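GTP cyclohydrolase 1 type 2 homolog (Thermus thermophilus, PDB 2YYB) is of unknown function but, as a member of the GTP cyclohydrolase I type 2/NIF3 family, probably binds divalent metal ions. Local coordinates at residues 2-7 with 32-37; 9-14 with 92-97; 52-57 with 86-91. All blocks are in the same frame, centred on the assembly; numbering follows the deposited sequence.

Contact 1: 2-7 with 32-37; sequences DRDELV and GKRTVR
With CG of Arg3 anti to the backbone nitrogen (chi1 160°) and the chain bent at chi2 and chi3, the guanidinium lies against loop 32-37, where NH2 donates to the carbonyl oxygen of Gly32 (2.6 Å), an acceptor close to the guanidinium plane. Arg3 NH1 forms an almost straight salt bridge of 3.1 Å to the syn side of Asp4 OD2, while Arg34 CA sits over one face. The contact joins the first turn of helix 3-13 to the loop between strands 27-30 and 39-42: Asp2 is the N-cap, its OD1 accepting from Asp4 N at 3.2 Å, and Arg3 N bonds to Arg34 O (2.9 Å) beside a single Asp2-Thr35 beta bridge. The extended Arg34 chain completes a salt-bridge network with Asp2, Arg3 and Asp4. The Asp2 carboxylate, its plane 19° from that of the Arg34 guanidinium, has OD1 over the face, and Arg34 NH2 gives a weak bond to Asp2 OD2; Asp4 OD1 lies well out of the guanidinium plane and pairs by charge alone. Replacing Arg3 by an alanine is likely to leave Gly32 O without this donor and Asp4 OD2 without its charged mate. Deeper in, Val36 CG2 packs 3.9 Å from Arg3 CB, and Val36 also touches Phe60.

Contact 2: 9-14 with 92-97; sequences YLDAYL and NLYAAH
The phenol ring of Tyr94 has Leu10 CD1 over the centre of one face, with Asp11 OD2 and Leu14 CD1 at its edge, the carboxylate oxygen on the CE1 side and the methyl on the CE2 side. This ring helps pack helix 3-13 onto the five-stranded mixed sheet, in which strand 92-95 runs antiparallel to 27-30 and parallel to 60-63. The leucine methyl makes a CH-pi contact, 4.0 Å from the ring centroid and only 8° off the ring normal, and Leu10 CB reaches the far end of the same ring at CZ (3.5 Å). With CG of Tyr94 anti to the backbone N (chi1 -174°), the ring continues toward the helix, bringing the hydroxyl against Leu10, Asp11 and Leu14. There OH donates to Asp11 OD2 at 2.7 Å. The oxygen is met on its anti side, and the carboxylate is turned 24° from the ring plane. The methyl over the face probably hinders ring rotation, while the bond to Asp11 fixes the position of the hydroxyl, and a phenol hydroxyl brought into a largely apolar layer is given an acceptor. Leu10 also touches Phe60 of the neighbouring strand and Leu221 and Leu225 of helix 216-229. Beyond Tyr94 the chain approaches the predicted metal sites: the side chain of Ala96 is about 6 Å from that of His64. Leu14 reaches toward the same end, where its CD1 stands 4.0 Å from Tyr94 CE2 and 4.0 Å from Ala96 CB.

Contact 3: 52-57 with 86-91; sequences KALEEE and LFQGGI
Apolar packing without a single hydrogen bond joins the C-terminal ends of helices 47-55 and 77-88, which lie side by side against the central five-stranded sheet. Leu54 carries most of it. Its CG, anti to the backbone N (chi1 -174°), carries the branched end across to the other helix, where the two methyls meet different partners. CD1 meets the bare backbone of the opposite helix end at Gly89 CA, 3.5 Å away, whereas CD2 touches the amide nitrogen NE2 of Gln88 (3.5 Å), whose extended chain crosses the leucine at about a right angle. The missing side chain at Gly89 matters here: a CB would point at Leu54 and fall only 2.5 Å from its CD1. Closer to the sheet, Ile91 takes over. Its CD1 lies 4.0 Å from Ala53 CB and 4.4 Å from Leu54 CD1, so that the methyl rests in the angle between neighbouring residues of helix 47-55. Ala53 and Ile91 both also touch Leu61 of strand 60-63, which continues the apolar layer. Phe87, which does not reach 52-57, meets Phe87 of the second subunit, their ring planes at about 45°.

Each helix is closed by a Schellman motif, with Glu57 and Gly90 as the C-prime residues at positive phi. The second turns the chain toward strand 92-95. The two helices are the connections of consecutive beta-alpha-beta crossovers, 39-42 to 60-63 and 60-63 to 92-95, and their mutual packing is characteristic of such an alpha/beta layer.

Overall arrangement
Contacts 1 and 2 both use helix 3-13, one at its first turn and one toward its C-terminal end, with centres 12 Å apart. Asn92 ties them together: its OD1 lies 2.5 Å from Gly32 N and its ND2 3.0 Å from Lys33 O, both probable hydrogen bonds. Contact 3, on the other face of the sheet, has its centre 14 Å from that of contact 1 and is joined to it by a backbone hydrogen bond between Lys33 N and Gly90 O (2.8 Å). Its centre is 18 Å from that of contact 2, where Leu86 CD1 packs on Leu93 CB. Contact 2 alone approaches the predicted metal sites; contacts 1 and 3 lie away from them, toward the periphery of the chain.

Contact 1: 2-7 with 32-37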
ATOM      1  N   ASP A   2      20.303 -30.081  23.627  1.00 36.15           N
ATOM      2  CA  ASP A   2      20.897 -29.159  22.677  1.00 36.82           C
ATOM      3  C   ASP A   2      19.843 -28.098  22.341  1.00 37.74           C
ATOM      4  O   ASP A   2      18.732 -28.437  21.932  1.00 37.25           O
ATOM      5  CB  ASP A   2      21.315 -29.917  21.417  1.00 36.97           C
ATOM      6  CG  ASP A   2      21.832 -29.003  20.341  1.00 37.88           C
ATOM      7  OD1 ASP A   2      22.125 -27.832  20.663  1.00 41.68           O
ATOM      8  OD2 ASP A   2      21.950 -29.442  19.180  1.00 38.79           O
ATOM      9  N   ARG A   3      20.190 -26.825  22.525  1.00 36.80           N
ATOM     10  CA  ARG A   3      19.261 -25.734  22.271  1.00 37.36           C
ATOM     11  C   ARG A   3      18.749 -25.687  20.846  1.00 39.02           C
ATOM     12  O   ARG A   3      17.592 -25.369  20.606  1.00 39.72           O
ATOM     13  CB  ARG A   3      19.907 -24.382  22.614  1.00 36.92           C
ATOM     14  CG  ARG A   3      19.252 -23.162  21.951  1.00 32.40           C
ATOM     15  CD  ARG A   3      20.185 -22.597  20.899  1.00 32.36           C
ATOM     16  NE  ARG A   3      21.273 -21.875  21.543  1.00 34.76           N
ATOM     17  CZ  ARG A   3      22.479 -21.671  21.018  1.00 34.81           C
ATOM     18  NH1 ARG A   3      22.790 -22.132  19.817  1.00 32.60           N
ATOM     19  NH2 ARG A   3      23.389 -20.995  21.710  1.00 36.03           N
ATOM     20  N   ASP A   4      19.612 -25.995  19.897  1.00 40.66           N
ATOM     21  CA  ASP A   4      19.216 -25.952  18.506  1.00 43.35           C
ATOM     22  C   ASP A   4      18.165 -27.011  18.149  1.00 44.39           C
ATOM     23  O   ASP A   4      17.355 -26.798  17.248  1.00 44.68           O
ATOM     24  CB  ASP A   4      20.469 -26.053  17.632  1.00 44.75           C
ATOM     25  CG  ASP A   4      21.388 -24.846  17.807  1.00 46.81           C
ATOM     26  OD1 ASP A   4      22.624 -24.996  17.706  1.00 48.78           O
ATOM     27  OD2 ASP A   4      20.864 -23.735  18.046  1.00 47.10           O
ATOM     28  N   GLU A   5      18.163 -28.141  18.854  1.00 44.36           N
ATOM     29  CA  GLU A   5      17.162 -29.168  18.583  1.00 46.10           C
ATOM     30  C   GLU A   5      15.854 -28.751  19.234  1.00 44.24           C
ATOM     31  O   GLU A   5      14.774 -28.963  18.680  1.00 42.75           O
ATOM     32  CB  GLU A   5      17.583 -30.517  19.151  1.00 49.26           C
ATOM     33  CG  GLU A   5      18.898 -31.010  18.638  1.00 54.59           C
ATOM     34  CD  GLU A   5      19.287 -32.324  19.275  1.00 58.82           C
ATOM     35  OE1 GLU A   5      18.841 -32.576  20.428  1.00 60.15           O
ATOM     36  OE2 GLU A   5      20.044 -33.094  18.632  1.00 59.48           O
ATOM     37  N   LEU A   6      15.963 -28.171  20.426  1.00 42.52           N
ATOM     38  CA  LEU A   6      14.794 -27.694  21.143  1.00 41.98           C
ATOM     39  C   LEU A   6      14.107 -26.630  20.272  1.00 42.15           C
ATOM     40  O   LEU A   6      12.891 -26.649  20.111  1.00 43.28           O
ATOM     41  CB  LEU A   6      15.192 -27.081  22.490  1.00 40.27           C
ATOM     42  CG  LEU A   6      14.298 -27.367  23.711  1.00 40.41           C
ATOM     43  CD1 LEU A   6      14.321 -26.162  24.673  1.00 38.89           C
ATOM     44  CD2 LEU A   6      12.875 -27.666  23.261  1.00 39.38           C
ATOM     45  N   VAL A   7      14.879 -25.715  19.695  1.00 40.37           N
ATOM     46  CA  VAL A   7      14.278 -24.688  18.861  1.00 40.44           C
ATOM     47  C   VAL A   7      13.631 -25.309  17.610  1.00 42.56           C
ATOM     48  O   VAL A   7      12.526 -24.919  17.218  1.00 43.85           O
ATOM     49  CB  VAL A   7      15.312 -23.610  18.453  1.00 38.65           C
ATOM     50  CG1 VAL A   7      14.693 -22.642  17.473  1.00 35.65           C
ATOM     51  CG2 VAL A   7      15.783 -22.847  19.684  1.00 37.08           C
ATOM     52  N   GLY A  32      21.114 -17.908  23.763  1.00 33.74           N
ATOM     53  CA  GLY A  32      21.780 -18.087  25.049  1.00 31.42           C
ATOM     54  C   GLY A  32      22.628 -19.356  25.018  1.00 31.89           C
ATOM     55  O   GLY A  32      23.133 -19.730  23.956  1.00 31.75           O
ATOM     56  N   LYS A  33      22.780 -20.024  26.160  1.00 31.64           N
ATOM     57  CA  LYS A  33      23.574 -21.253  26.259  1.00 32.90           C
ATOM     58  C   LYS A  33      23.162 -22.310  25.243  1.00 34.56           C
ATOM     59  O   LYS A  33      21.970 -22.477  24.951  1.00 34.66           O
ATOM     60  CB  LYS A  33      23.405 -21.915  27.626  1.00 35.47           C
ATOM     61  CG  LYS A  33      23.833 -21.140  28.820  1.00 36.61           C
ATOM     62  CD  LYS A  33      23.276 -21.812  30.066  1.00 36.32           C
ATOM     63  CE  LYS A  33      23.633 -20.984  31.288  1.00 40.21           C
ATOM     64  NZ  LYS A  33      22.964 -21.441  32.547  1.00 43.75           N
ATOM     65  N   ARG A  34      24.136 -23.063  24.743  1.00 34.33           N
ATOM     66  CA  ARG A  34      23.821 -24.119  23.798  1.00 36.04           C
ATOM     67  C   ARG A  34      23.289 -25.379  24.519  1.00 34.87           C
ATOM     68  O   ARG A  34      22.611 -26.207  23.903  1.00 35.13           O
ATOM     69  CB  ARG A  34      25.045 -24.475  22.959  1.00 38.40           C
ATOM     70  CG  ARG A  34      24.720 -25.351  21.755  1.00 45.20           C
ATOM     71  CD  ARG A  34      25.959 -25.626  20.884  1.00 50.99           C
ATOM     72  NE  ARG A  34      25.603 -26.214  19.590  1.00 55.88           N
ATOM     73  CZ  ARG A  34      24.919 -27.350  19.423  1.00 57.71           C
ATOM     74  NH1 ARG A  34      24.509 -28.049  20.477  1.00 59.48           N
ATOM     75  NH2 ARG A  34      24.627 -27.778  18.194  1.00 58.37           N
ATOM     76  N   THR A  35      23.570 -25.513  25.813  1.00 31.89           N
ATOM     77  CA  THR A  35      23.105 -26.684  26.549  1.00 33.14           C
ATOM     78  C   THR A  35      22.004 -26.331  27.547  1.00 34.15           C
ATOM     79  O   THR A  35      22.249 -25.712  28.585  1.00 34.70           O
ATOM     80  CB  THR A  35      24.276 -27.399  27.278  1.00 32.18           C
ATOM     81  OG1 THR A  35      25.166 -27.954  26.308  1.00 32.90           O
ATOM     82  CG2 THR A  35      23.776 -28.525  28.137  1.00 31.76           C
ATOM     83  N   VAL A  36      20.782 -26.738  27.223  1.00 34.09           N
ATOM     84  CA  VAL A  36      19.634 -26.439  28.069  1.00 34.56           C
ATOM     85  C   VAL A  36      19.446 -27.466  29.168  1.00 34.96           C
ATOM     86  O   VAL A  36      19.467 -28.659  28.915  1.00 35.58           O
ATOM     87  CB  VAL A  36      18.339 -26.345  27.222  1.00 32.90           C
ATOM     88  CG1 VAL A  36      17.185 -25.915  28.080  1.00 33.21           C
ATOM     89  CG2 VAL A  36      18.535 -25.348  26.103  1.00 32.24           C
ATOM     90  N   ARG A  37      19.263 -26.986  30.390  1.00 36.29           N
ATOM     91  CA  ARG A  37      19.073 -27.854  31.541  1.00 38.97           C
ATOM     92  C   ARG A  37      17.814 -27.499  32.340  1.00 39.80           C
ATOM     93  O   ARG A  37      17.417 -28.246  33.242  1.00 43.40           O
ATOM     94  CB  ARG A  37      20.277 -27.755  32.481  1.00 39.72           C
ATOM     95  CG  ARG A  37      21.621 -28.084  31.854  1.00 44.23           C
ATOM     96  CD  ARG A  37      22.754 -27.653  32.799  1.00 47.48           C
ATOM     97  NE  ARG A  37      24.057 -27.549  32.132  1.00 50.30           N
ATOM     98  CZ  ARG A  37      24.919 -28.553  32.014  1.00 50.87           C
ATOM     99  NH1 ARG A  37      24.625 -29.749  32.521  1.00 51.92           N
ATOM    100  NH2 ARG A  37      26.077 -28.361  31.394  1.00 49.54           N
TER

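Contact 2: 9-14 with 92-97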
ATOM      1  N   TYR A   9      12.478 -28.420  17.246  1.00 43.36           N
ATOM      2  CA  TYR A   9      11.279 -29.128  17.658  1.00 44.18           C
ATOM      3  C   TYR A   9      10.130 -28.150  17.857  1.00 45.30           C
ATOM      4  O   TYR A   9       9.066 -28.310  17.255  1.00 46.83           O
ATOM      5  CB  TYR A   9      11.507 -29.884  18.957  1.00 43.47           C
ATOM      6  CG  TYR A   9      10.251 -30.556  19.478  1.00 45.24           C
ATOM      7  CD1 TYR A   9       9.725 -31.698  18.846  1.00 45.91           C
ATOM      8  CD2 TYR A   9       9.594 -30.070  20.614  1.00 43.82           C
ATOM      9  CE1 TYR A   9       8.575 -32.346  19.344  1.00 43.20           C
ATOM     10  CE2 TYR A   9       8.451 -30.708  21.112  1.00 43.89           C
ATOM     11  CZ  TYR A   9       7.951 -31.844  20.474  1.00 44.41           C
ATOM     12  OH  TYR A   9       6.839 -32.475  20.980  1.00 44.93           O
ATOM     13  N   LEU A  10      10.343 -27.135  18.697  1.00 44.45           N
ATOM     14  CA  LEU A  10       9.304 -26.145  18.969  1.00 43.09           C
ATOM     15  C   LEU A  10       8.743 -25.484  17.719  1.00 42.69           C
ATOM     16  O   LEU A  10       7.529 -25.353  17.579  1.00 42.44           O
ATOM     17  CB  LEU A  10       9.822 -25.090  19.937  1.00 42.17           C
ATOM     18  CG  LEU A  10      10.020 -25.681  21.335  1.00 41.93           C
ATOM     19  CD1 LEU A  10      10.566 -24.622  22.288  1.00 41.22           C
ATOM     20  CD2 LEU A  10       8.685 -26.215  21.829  1.00 41.16           C
ATOM     21  N   ASP A  11       9.610 -25.073  16.805  1.00 41.94           N
ATOM     22  CA  ASP A  11       9.129 -24.451  15.584  1.00 42.29           C
ATOM     23  C   ASP A  11       8.239 -25.461  14.853  1.00 43.92           C
ATOM     24  O   ASP A  11       7.236 -25.101  14.225  1.00 45.41           O
ATOM     25  CB  ASP A  11      10.303 -24.048  14.695  1.00 39.80           C
ATOM     26  CG  ASP A  11      11.155 -22.944  15.309  1.00 39.82           C
ATOM     27  OD1 ASP A  11      12.284 -22.744  14.830  1.00 36.33           O
ATOM     28  OD2 ASP A  11      10.699 -22.267  16.259  1.00 41.32           O
ATOM     29  N   ALA A  12       8.604 -26.731  14.956  1.00 44.47           N
ATOM     30  CA  ALA A  12       7.853 -27.791  14.298  1.00 45.75           C
ATOM     31  C   ALA A  12       6.516 -28.033  14.981  1.00 46.43           C
ATOM     32  O   ALA A  12       5.460 -27.962  14.346  1.00 47.53           O
ATOM     33  CB  ALA A  12       8.663 -29.071  14.298  1.00 46.89           C
ATOM     34  N   TYR A  13       6.584 -28.313  16.279  1.00 45.53           N
ATOM     35  CA  TYR A  13       5.420 -28.602  17.099  1.00 45.84           C
ATOM     36  C   TYR A  13       4.371 -27.518  17.062  1.00 47.78           C
ATOM     37  O   TYR A  13       3.180 -27.813  17.043  1.00 50.49           O
ATOM     38  CB  TYR A  13       5.854 -28.838  18.546  1.00 45.31           C
ATOM     39  CG  TYR A  13       4.735 -29.224  19.485  1.00 44.02           C
ATOM     40  CD1 TYR A  13       4.048 -30.432  19.337  1.00 44.76           C
ATOM     41  CD2 TYR A  13       4.374 -28.388  20.532  1.00 43.84           C
ATOM     42  CE1 TYR A  13       3.027 -30.795  20.221  1.00 45.35           C
ATOM     43  CE2 TYR A  13       3.361 -28.733  21.420  1.00 44.66           C
ATOM     44  CZ  TYR A  13       2.688 -29.935  21.265  1.00 46.52           C
ATOM     45  OH  TYR A  13       1.692 -30.267  22.166  1.00 48.18           O
ATOM     46  N   LEU A  14       4.808 -26.263  17.071  1.00 48.97           N
ATOM     47  CA  LEU A  14       3.893 -25.130  17.050  1.00 47.78           C
ATOM     48  C   LEU A  14       3.649 -24.719  15.608  1.00 48.97           C
ATOM     49  O   LEU A  14       2.774 -23.906  15.326  1.00 48.45           O
ATOM     50  CB  LEU A  14       4.499 -23.966  17.839  1.00 45.80           C
ATOM     51  CG  LEU A  14       4.900 -24.312  19.279  1.00 45.14           C
ATOM     52  CD1 LEU A  14       5.735 -23.193  19.870  1.00 44.26           C
ATOM     53  CD2 LEU A  14       3.657 -24.549  20.119  1.00 44.03           C
ATOM     54  N   ASN A  92      18.178 -18.334  26.933  1.00 28.46           N
ATOM     55  CA  ASN A  92      17.653 -18.346  25.573  1.00 28.33           C
ATOM     56  C   ASN A  92      16.228 -17.809  25.691  1.00 28.59           C
ATOM     57  O   ASN A  92      15.510 -18.182  26.621  1.00 28.86           O
ATOM     58  CB  ASN A  92      17.580 -19.769  25.015  1.00 27.33           C
ATOM     59  CG  ASN A  92      18.937 -20.369  24.735  1.00 28.09           C
ATOM     60  OD1 ASN A  92      19.646 -19.976  23.801  1.00 27.62           O
ATOM     61  ND2 ASN A  92      19.303 -21.348  25.538  1.00 29.61           N
ATOM     62  N   LEU A  93      15.828 -16.927  24.772  1.00 27.36           N
ATOM     63  CA  LEU A  93      14.477 -16.361  24.778  1.00 24.60           C
ATOM     64  C   LEU A  93      13.755 -16.872  23.558  1.00 25.47           C
ATOM     65  O   LEU A  93      14.174 -16.582  22.428  1.00 24.40           O
ATOM     66  CB  LEU A  93      14.490 -14.831  24.712  1.00 20.85           C
ATOM     67  CG  LEU A  93      13.088 -14.243  24.918  1.00 19.35           C
ATOM     68  CD1 LEU A  93      12.587 -14.603  26.312  1.00 16.25           C
ATOM     69  CD2 LEU A  93      13.099 -12.743  24.738  1.00 19.09           C
ATOM     70  N   TYR A  94      12.690 -17.641  23.796  1.00 25.48           N
ATOM     71  CA  TYR A  94      11.867 -18.218  22.733  1.00 27.29           C
ATOM     72  C   TYR A  94      10.444 -17.636  22.863  1.00 30.03           C
ATOM     73  O   TYR A  94       9.775 -17.790  23.904  1.00 31.95           O
ATOM     74  CB  TYR A  94      11.821 -19.746  22.862  1.00 26.25           C
ATOM     75  CG  TYR A  94      11.116 -20.429  21.714  1.00 27.30           C
ATOM     76  CD1 TYR A  94      11.815 -20.810  20.581  1.00 29.59           C
ATOM     77  CD2 TYR A  94       9.746 -20.660  21.747  1.00 28.39           C
ATOM     78  CE1 TYR A  94      11.165 -21.413  19.488  1.00 33.44           C
ATOM     79  CE2 TYR A  94       9.083 -21.257  20.677  1.00 31.51           C
ATOM     80  CZ  TYR A  94       9.798 -21.638  19.546  1.00 33.49           C
ATOM     81  OH  TYR A  94       9.172 -22.279  18.494  1.00 34.08           O
ATOM     82  N   ALA A  95       9.977 -16.971  21.816  1.00 30.48           N
ATOM     83  CA  ALA A  95       8.655 -16.363  21.863  1.00 32.92           C
ATOM     84  C   ALA A  95       7.656 -17.088  20.952  1.00 34.41           C
ATOM     85  O   ALA A  95       7.990 -17.469  19.823  1.00 34.74           O
ATOM     86  CB  ALA A  95       8.757 -14.855  21.488  1.00 30.40           C
ATOM     87  N   ALA A  96       6.441 -17.284  21.460  1.00 35.59           N
ATOM     88  CA  ALA A  96       5.369 -17.955  20.713  1.00 38.59           C
ATOM     89  C   ALA A  96       4.066 -17.179  20.923  1.00 40.15           C
ATOM     90  O   ALA A  96       3.440 -17.278  21.979  1.00 38.16           O
ATOM     91  CB  ALA A  96       5.208 -19.402  21.192  1.00 37.63           C
ATOM     92  N   HIS A  97       3.667 -16.414  19.904  1.00 43.11           N
ATOM     93  CA  HIS A  97       2.465 -15.586  19.973  1.00 44.79           C
ATOM     94  C   HIS A  97       1.175 -16.272  19.491  1.00 45.88           C
ATOM     95  O   HIS A  97       0.562 -17.057  20.227  1.00 43.47           O
ATOM     96  CB  HIS A  97       2.682 -14.309  19.165  1.00 46.58           C
ATOM     97  CG  HIS A  97       1.641 -13.263  19.403  1.00 50.49           C
ATOM     98  ND1 HIS A  97       1.491 -12.169  18.581  1.00 51.93           N
ATOM     99  CD2 HIS A  97       0.730 -13.118  20.395  1.00 53.14           C
ATOM    100  CE1 HIS A  97       0.534 -11.391  19.057  1.00 54.24           C
ATOM    101  NE2 HIS A  97       0.056 -11.945  20.160  1.00 55.08           N
TER

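Contact 3: 52-57 with 86-91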
ATOM      1  N   LYS A  52      13.978 -12.883  37.376  1.00 37.44           N
ATOM      2  CA  LYS A  52      13.490 -14.095  38.029  1.00 39.78           C
ATOM      3  C   LYS A  52      14.038 -15.328  37.323  1.00 40.06           C
ATOM      4  O   LYS A  52      14.389 -16.309  37.973  1.00 41.17           O
ATOM      5  CB  LYS A  52      11.958 -14.178  38.017  1.00 41.08           C
ATOM      6  CG  LYS A  52      11.229 -13.199  38.910  1.00 41.15           C
ATOM      7  CD  LYS A  52       9.867 -13.788  39.257  1.00 45.06           C
ATOM      8  CE  LYS A  52       8.949 -12.801  39.961  1.00 46.32           C
ATOM      9  NZ  LYS A  52       8.460 -11.758  39.006  1.00 47.98           N
ATOM     10  N   ALA A  53      14.098 -15.290  35.994  1.00 39.46           N
ATOM     11  CA  ALA A  53      14.630 -16.427  35.248  1.00 38.72           C
ATOM     12  C   ALA A  53      16.097 -16.604  35.628  1.00 38.90           C
ATOM     13  O   ALA A  53      16.597 -17.722  35.724  1.00 38.36           O
ATOM     14  CB  ALA A  53      14.498 -16.199  33.756  1.00 36.09           C
ATOM     15  N   LEU A  54      16.773 -15.485  35.845  1.00 38.91           N
ATOM     16  CA  LEU A  54      18.168 -15.490  36.233  1.00 39.63           C
ATOM     17  C   LEU A  54      18.323 -16.120  37.623  1.00 41.74           C
ATOM     18  O   LEU A  54      19.261 -16.894  37.863  1.00 43.02           O
ATOM     19  CB  LEU A  54      18.712 -14.057  36.263  1.00 37.40           C
ATOM     20  CG  LEU A  54      20.215 -13.924  36.521  1.00 35.35           C
ATOM     21  CD1 LEU A  54      20.945 -14.496  35.345  1.00 36.36           C
ATOM     22  CD2 LEU A  54      20.622 -12.484  36.709  1.00 34.79           C
ATOM     23  N   GLU A  55      17.401 -15.795  38.527  1.00 42.76           N
ATOM     24  CA  GLU A  55      17.438 -16.297  39.896  1.00 45.26           C
ATOM     25  C   GLU A  55      17.134 -17.787  39.980  1.00 44.85           C
ATOM     26  O   GLU A  55      17.703 -18.501  40.803  1.00 45.27           O
ATOM     27  CB  GLU A  55      16.443 -15.523  40.768  1.00 48.80           C
ATOM     28  CG  GLU A  55      16.454 -15.919  42.248  1.00 56.13           C
ATOM     29  CD  GLU A  55      17.593 -15.268  43.058  1.00 61.40           C
ATOM     30  OE1 GLU A  55      18.776 -15.324  42.615  1.00 63.08           O
ATOM     31  OE2 GLU A  55      17.297 -14.705  44.149  1.00 62.33           O
ATOM     32  N   GLU A  56      16.234 -18.243  39.121  1.00 44.34           N
ATOM     33  CA  GLU A  56      15.814 -19.637  39.057  1.00 43.54           C
ATOM     34  C   GLU A  56      16.705 -20.443  38.115  1.00 42.88           C
ATOM     35  O   GLU A  56      16.386 -21.583  37.767  1.00 43.11           O
ATOM     36  CB  GLU A  56      14.362 -19.712  38.554  1.00 46.66           C
ATOM     37  CG  GLU A  56      13.322 -19.087  39.478  1.00 51.00           C
ATOM     38  CD  GLU A  56      13.160 -19.870  40.772  1.00 56.18           C
ATOM     39  OE1 GLU A  56      13.077 -19.228  41.853  1.00 57.80           O
ATOM     40  OE2 GLU A  56      13.115 -21.132  40.705  1.00 57.33           O
ATOM     41  N   GLU A  57      17.809 -19.845  37.681  1.00 41.31           N
ATOM     42  CA  GLU A  57      18.728 -20.503  36.756  1.00 40.71           C
ATOM     43  C   GLU A  57      18.032 -21.109  35.524  1.00 39.86           C
ATOM     44  O   GLU A  57      18.291 -22.257  35.142  1.00 40.78           O
ATOM     45  CB  GLU A  57      19.552 -21.577  37.490  1.00 41.48           C
ATOM     46  CG  GLU A  57      20.428 -21.003  38.614  1.00 44.72           C
ATOM     47  CD  GLU A  57      21.252 -22.051  39.347  1.00 47.32           C
ATOM     48  OE1 GLU A  57      22.277 -22.516  38.790  1.00 48.67           O
ATOM     49  OE2 GLU A  57      20.871 -22.414  40.483  1.00 47.37           O
ATOM     50  N   LEU A  86      19.477 -11.202  30.032  1.00 27.11           N
ATOM     51  CA  LEU A  86      19.481 -12.488  29.354  1.00 27.24           C
ATOM     52  C   LEU A  86      20.939 -12.913  29.139  1.00 27.54           C
ATOM     53  O   LEU A  86      21.307 -14.034  29.469  1.00 28.50           O
ATOM     54  CB  LEU A  86      18.741 -12.427  28.012  1.00 25.17           C
ATOM     55  CG  LEU A  86      17.254 -12.052  28.029  1.00 25.74           C
ATOM     56  CD1 LEU A  86      16.736 -12.094  26.607  1.00 26.43           C
ATOM     57  CD2 LEU A  86      16.447 -12.996  28.904  1.00 23.47           C
ATOM     58  N   PHE A  87      21.769 -12.018  28.604  1.00 28.06           N
ATOM     59  CA  PHE A  87      23.185 -12.341  28.356  1.00 28.51           C
ATOM     60  C   PHE A  87      23.855 -12.850  29.624  1.00 29.42           C
ATOM     61  O   PHE A  87      24.379 -13.960  29.663  1.00 29.54           O
ATOM     62  CB  PHE A  87      23.957 -11.109  27.854  1.00 26.01           C
ATOM     63  CG  PHE A  87      23.658 -10.724  26.431  1.00 24.34           C
ATOM     64  CD1 PHE A  87      22.711 -11.409  25.681  1.00 22.72           C
ATOM     65  CD2 PHE A  87      24.299  -9.631  25.852  1.00 24.19           C
ATOM     66  CE1 PHE A  87      22.410 -11.003  24.390  1.00 23.10           C
ATOM     67  CE2 PHE A  87      23.998  -9.220  24.558  1.00 20.34           C
ATOM     68  CZ  PHE A  87      23.053  -9.906  23.829  1.00 20.97           C
ATOM     69  N   GLN A  88      23.821 -12.029  30.669  1.00 30.31           N
ATOM     70  CA  GLN A  88      24.418 -12.384  31.943  1.00 31.33           C
ATOM     71  C   GLN A  88      24.081 -13.816  32.360  1.00 32.49           C
ATOM     72  O   GLN A  88      24.926 -14.496  32.935  1.00 35.69           O
ATOM     73  CB  GLN A  88      23.943 -11.418  33.018  1.00 32.22           C
ATOM     74  CG  GLN A  88      24.688 -11.508  34.318  1.00 35.26           C
ATOM     75  CD  GLN A  88      24.167 -10.513  35.353  1.00 38.75           C
ATOM     76  OE1 GLN A  88      24.065  -9.304  35.097  1.00 40.79           O
ATOM     77  NE2 GLN A  88      23.837 -11.021  36.537  1.00 42.50           N
ATOM     78  N   GLY A  89      22.870 -14.284  32.066  1.00 30.51           N
ATOM     79  CA  GLY A  89      22.492 -15.624  32.470  1.00 28.56           C
ATOM     80  C   GLY A  89      22.495 -16.698  31.403  1.00 27.89           C
ATOM     81  O   GLY A  89      22.024 -17.814  31.636  1.00 27.29           O
ATOM     82  N   GLY A  90      23.029 -16.378  30.234  1.00 27.21           N
ATOM     83  CA  GLY A  90      23.054 -17.359  29.159  1.00 27.84           C
ATOM     84  C   GLY A  90      21.662 -17.873  28.865  1.00 29.02           C
ATOM     85  O   GLY A  90      21.483 -19.005  28.437  1.00 29.60           O
ATOM     86  N   ILE A  91      20.669 -17.019  29.083  1.00 29.61           N
ATOM     87  CA  ILE A  91      19.267 -17.368  28.883  1.00 29.74           C
ATOM     88  C   ILE A  91      18.807 -17.272  27.427  1.00 29.77           C
ATOM     89  O   ILE A  91      19.033 -16.261  26.766  1.00 31.03           O
ATOM     90  CB  ILE A  91      18.375 -16.453  29.752  1.00 29.41           C
ATOM     91  CG1 ILE A  91      18.749 -16.633  31.220  1.00 27.16           C
ATOM     92  CG2 ILE A  91      16.881 -16.744  29.482  1.00 30.89           C
ATOM     93  CD1 ILE A  91      18.153 -15.613  32.169  1.00 26.14           C
TER